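Local atomic coordinates of Lmo0135 protein (Listeria monocytogenes EGD-e, PDB entry 5ISU), a protein that probably binds peptides or related solutes outside the cell and delivers them to an ABC transporter for uptake. Residues A47-L52 and F152-H157. Residues are numbered along the deposited sequence; the frame is centred on the assembly and turned at random.
Sequences AVYAPL and FPIPKH. With EDO (1,2-ethanediol), chain B.
Pro51 lies flat against the ring of Phe152, and this is the tight part of the contact. Pro51 CB sits over the ring face, 3.8 Å from the centroid of the Phe152 ring and 13° off its normal, a CH-pi contact. The Phe152 ring also meets backbone: Tyr49 O comes to its edge, 3.5 Å from Phe152 CE2. Phe152 CG is anti to its own carbonyl carbon (chi1 -64°), which carries the ring back across the 49-51 backbone to Gln45 and Gln46 of helix 39-48. Pro153 is close too, with its CD 3.6 Å from Ala50 O. Pro153 O approaches the Tyr49 ring obliquely, 3.8 Å from Tyr49 CD2.

No direct hydrogen bond joins the two segments. A water bridges them instead, donating to Ala50 O at 2.9 Å and to Pro153 O at 2.8 Å. It lies in the plane of the Tyr49 ring, at its edge.

The fold is that of a family 5 extracellular solute-binding protein. Here the chain leaving helix 39-48 packs on the proline-rich loop Phe152-Pro155 that leads into helix 156-159.

Packing thins where Leu52 CD2 grazes Pro153 CD at 4.4 Å and Ile154 CG2 nears the Tyr49 ring obliquely. Ile154 also packs on Phe98 and Ser102 of helix 93-104, and on Pro33 and Asn34. Direct contact ends before Lys156, whose backbone N is held by Asp95. Its side chain, partly exposed, lies on Phe98 and salt-bridges Glu160. Lys156 NZ also donates to O2 of a 1,2-ethanediol at 3.2 Å, probably a crystallisation additive.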
ATOM      1  N   ALA A  47     -11.748  -9.886   4.400  1.00 35.27           N
ATOM      2  CA  ALA A  47     -12.511 -10.894   5.112  1.00 34.82           C
ATOM      3  C   ALA A  47     -13.684 -11.420   4.285  1.00 35.82           C
ATOM      4  O   ALA A  47     -14.055 -12.560   4.418  1.00 40.77           O
ATOM      5  CB  ALA A  47     -13.021 -10.327   6.420  1.00 34.40           C
ATOM      6  N   VAL A  48     -14.226 -10.600   3.400  1.00 37.56           N
ATOM      7  CA  VAL A  48     -15.420 -10.962   2.638  1.00 38.40           C
ATOM      8  C   VAL A  48     -15.135 -11.559   1.270  1.00 38.08           C
ATOM      9  O   VAL A  48     -15.884 -12.425   0.821  1.00 39.27           O
ATOM     10  CB  VAL A  48     -16.352  -9.735   2.521  1.00 39.24           C
ATOM     11  CG1 VAL A  48     -17.591 -10.044   1.692  1.00 39.56           C
ATOM     12  CG2 VAL A  48     -16.734  -9.261   3.923  1.00 40.71           C
ATOM     13  N   TYR A  49     -14.060 -11.106   0.620  1.00 39.93           N
ATOM     14  CA  TYR A  49     -13.679 -11.590  -0.703  1.00 38.99           C
ATOM     15  C   TYR A  49     -12.314 -12.268  -0.739  1.00 37.33           C
ATOM     16  O   TYR A  49     -11.364 -11.787  -0.153  1.00 39.44           O
ATOM     17  CB  TYR A  49     -13.615 -10.422  -1.680  1.00 39.99           C
ATOM     18  CG  TYR A  49     -14.933  -9.736  -1.971  1.00 41.55           C
ATOM     19  CD1 TYR A  49     -15.430  -8.739  -1.128  1.00 42.96           C
ATOM     20  CD2 TYR A  49     -15.656 -10.044  -3.123  1.00 40.13           C
ATOM     21  CE1 TYR A  49     -16.616  -8.087  -1.420  1.00 44.02           C
ATOM     22  CE2 TYR A  49     -16.844  -9.406  -3.414  1.00 42.60           C
ATOM     23  CZ  TYR A  49     -17.310  -8.427  -2.567  1.00 43.22           C
ATOM     24  OH  TYR A  49     -18.475  -7.814  -2.864  1.00 45.35           O
ATOM     25  N   ALA A  50     -12.230 -13.363  -1.487  1.00 36.92           N
ATOM     26  CA  ALA A  50     -10.994 -14.078  -1.701  1.00 36.91           C
ATOM     27  C   ALA A  50     -10.382 -13.655  -3.070  1.00 38.09           C
ATOM     28  O   ALA A  50     -11.121 -13.363  -4.016  1.00 35.16           O
ATOM     29  CB  ALA A  50     -11.257 -15.566  -1.681  1.00 37.22           C
ATOM     30  N   PRO A  51      -9.033 -13.604  -3.167  1.00 37.86           N
ATOM     31  CA  PRO A  51      -8.369 -13.285  -4.439  1.00 37.74           C
ATOM     32  C   PRO A  51      -8.019 -14.559  -5.247  1.00 37.23           C
ATOM     33  O   PRO A  51      -8.197 -15.671  -4.755  1.00 34.73           O
ATOM     34  CB  PRO A  51      -7.090 -12.612  -3.967  1.00 37.95           C
ATOM     35  CG  PRO A  51      -6.733 -13.407  -2.736  1.00 38.69           C
ATOM     36  CD  PRO A  51      -8.051 -13.719  -2.066  1.00 37.14           C
ATOM     37  N   LEU A  52      -7.528 -14.403  -6.474  1.00 38.15           N
ATOM     38  CA  LEU A  52      -7.102 -15.577  -7.245  1.00 38.15           C
ATOM     39  C   LEU A  52      -5.850 -16.153  -6.577  1.00 38.52           C
ATOM     40  O   LEU A  52      -5.719 -17.366  -6.420  1.00 39.67           O
ATOM     41  CB  LEU A  52      -6.803 -15.219  -8.694  1.00 37.68           C
ATOM     42  CG  LEU A  52      -7.994 -14.705  -9.503  1.00 39.12           C
ATOM     43  CD1 LEU A  52      -7.533 -14.201 -10.864  1.00 39.34           C
ATOM     44  CD2 LEU A  52      -9.057 -15.779  -9.654  1.00 39.23           C
ATOM     45  N   PHE A 152      -9.329  -9.819  -7.169  1.00 37.33           N
ATOM     46  CA  PHE A 152     -10.477 -10.372  -6.425  1.00 38.70           C
ATOM     47  C   PHE A 152     -11.685 -10.376  -7.365  1.00 40.90           C
ATOM     48  O   PHE A 152     -12.123  -9.313  -7.781  1.00 43.71           O
ATOM     49  CB  PHE A 152     -10.823  -9.500  -5.201  1.00 38.44           C
ATOM     50  CG  PHE A 152      -9.750  -9.442  -4.139  1.00 36.61           C
ATOM     51  CD1 PHE A 152      -8.642  -8.627  -4.294  1.00 39.81           C
ATOM     52  CD2 PHE A 152      -9.887 -10.157  -2.947  1.00 37.45           C
ATOM     53  CE1 PHE A 152      -7.663  -8.554  -3.296  1.00 40.85           C
ATOM     54  CE2 PHE A 152      -8.917 -10.102  -1.955  1.00 36.40           C
ATOM     55  CZ  PHE A 152      -7.803  -9.293  -2.128  1.00 39.12           C
ATOM     56  N   PRO A 153     -12.220 -11.559  -7.717  1.00 41.04           N
ATOM     57  CA  PRO A 153     -13.376 -11.521  -8.593  1.00 41.81           C
ATOM     58  C   PRO A 153     -14.669 -11.112  -7.892  1.00 42.38           C
ATOM     59  O   PRO A 153     -14.789 -11.229  -6.651  1.00 38.30           O
ATOM     60  CB  PRO A 153     -13.487 -12.966  -9.102  1.00 42.77           C
ATOM     61  CG  PRO A 153     -12.785 -13.788  -8.105  1.00 42.29           C
ATOM     62  CD  PRO A 153     -11.691 -12.923  -7.558  1.00 40.70           C
ATOM     63  N   ILE A 154     -15.601 -10.579  -8.687  1.00 43.15           N
ATOM     64  CA  ILE A 154     -16.946 -10.229  -8.192  1.00 44.09           C
ATOM     65  C   ILE A 154     -17.956 -11.176  -8.864  1.00 43.25           C
ATOM     66  O   ILE A 154     -17.626 -11.836  -9.834  1.00 42.46           O
ATOM     67  CB  ILE A 154     -17.284  -8.723  -8.336  1.00 45.70           C
ATOM     68  CG1 ILE A 154     -17.307  -8.255  -9.799  1.00 47.04           C
ATOM     69  CG2 ILE A 154     -16.272  -7.904  -7.553  1.00 45.30           C
ATOM     70  CD1 ILE A 154     -17.724  -6.802  -9.957  1.00 46.70           C
ATOM     71  N   PRO A 155     -19.156 -11.313  -8.292  1.00 44.99           N
ATOM     72  CA  PRO A 155     -20.093 -12.274  -8.884  1.00 46.54           C
ATOM     73  C   PRO A 155     -20.916 -11.740 -10.069  1.00 48.49           C
ATOM     74  O   PRO A 155     -21.542 -10.686  -9.974  1.00 49.97           O
ATOM     75  CB  PRO A 155     -20.979 -12.662  -7.709  1.00 47.49           C
ATOM     76  CG  PRO A 155     -20.878 -11.545  -6.743  1.00 46.95           C
ATOM     77  CD  PRO A 155     -19.565 -10.878  -6.945  1.00 44.37           C
ATOM     78  N   LYS A 156     -20.905 -12.495 -11.165  1.00 48.97           N
ATOM     79  CA  LYS A 156     -21.630 -12.147 -12.372  1.00 51.37           C
ATOM     80  C   LYS A 156     -23.150 -12.179 -12.110  1.00 53.90           C
ATOM     81  O   LYS A 156     -23.860 -11.217 -12.431  1.00 51.08           O
ATOM     82  CB  LYS A 156     -21.222 -13.110 -13.499  1.00 53.95           C
ATOM     83  CG  LYS A 156     -21.908 -12.931 -14.858  1.00 58.42           C
ATOM     84  CD  LYS A 156     -21.328 -13.936 -15.850  1.00 60.84           C
ATOM     85  CE  LYS A 156     -22.052 -13.960 -17.195  1.00 67.46           C
ATOM     86  NZ  LYS A 156     -21.935 -12.682 -17.952  1.00 70.06           N
ATOM     87  N   HIS A 157     -23.635 -13.240 -11.455  1.00 53.67           N
ATOM     88  CA  HIS A 157     -25.073 -13.353 -11.190  1.00 55.35           C
ATOM     89  C   HIS A 157     -25.657 -12.168 -10.380  1.00 55.90           C
ATOM     90  O   HIS A 157     -26.857 -11.920 -10.417  1.00 56.11           O
ATOM     91  CB  HIS A 157     -25.412 -14.697 -10.522  1.00 56.76           C
ATOM     92  CG  HIS A 157     -25.017 -14.782  -9.080  1.00 54.33           C
ATOM     93  ND1 HIS A 157     -23.739 -15.094  -8.672  1.00 49.51           N
ATOM     94  CD2 HIS A 157     -25.746 -14.614  -7.951  1.00 52.55           C
ATOM     95  CE1 HIS A 157     -23.691 -15.087  -7.352  1.00 49.30           C
ATOM     96  NE2 HIS A 157     -24.897 -14.814  -6.889  1.00 50.15           N
TER
HETATM   97  C1  EDO B 601     -19.913  -9.679 -19.604  1.00 67.21           C
HETATM   98  O1  EDO B 601     -19.451  -8.372 -19.255  1.00 69.51           O
HETATM   99  C2  EDO B 601     -18.728 -10.633 -19.657  1.00 65.01           C
HETATM  100  O2  EDO B 601     -19.084 -11.881 -19.064  1.00 66.34           O
HETATM  101  O   HOH W   1     -13.889 -12.933  -4.673  1.00 38.57           O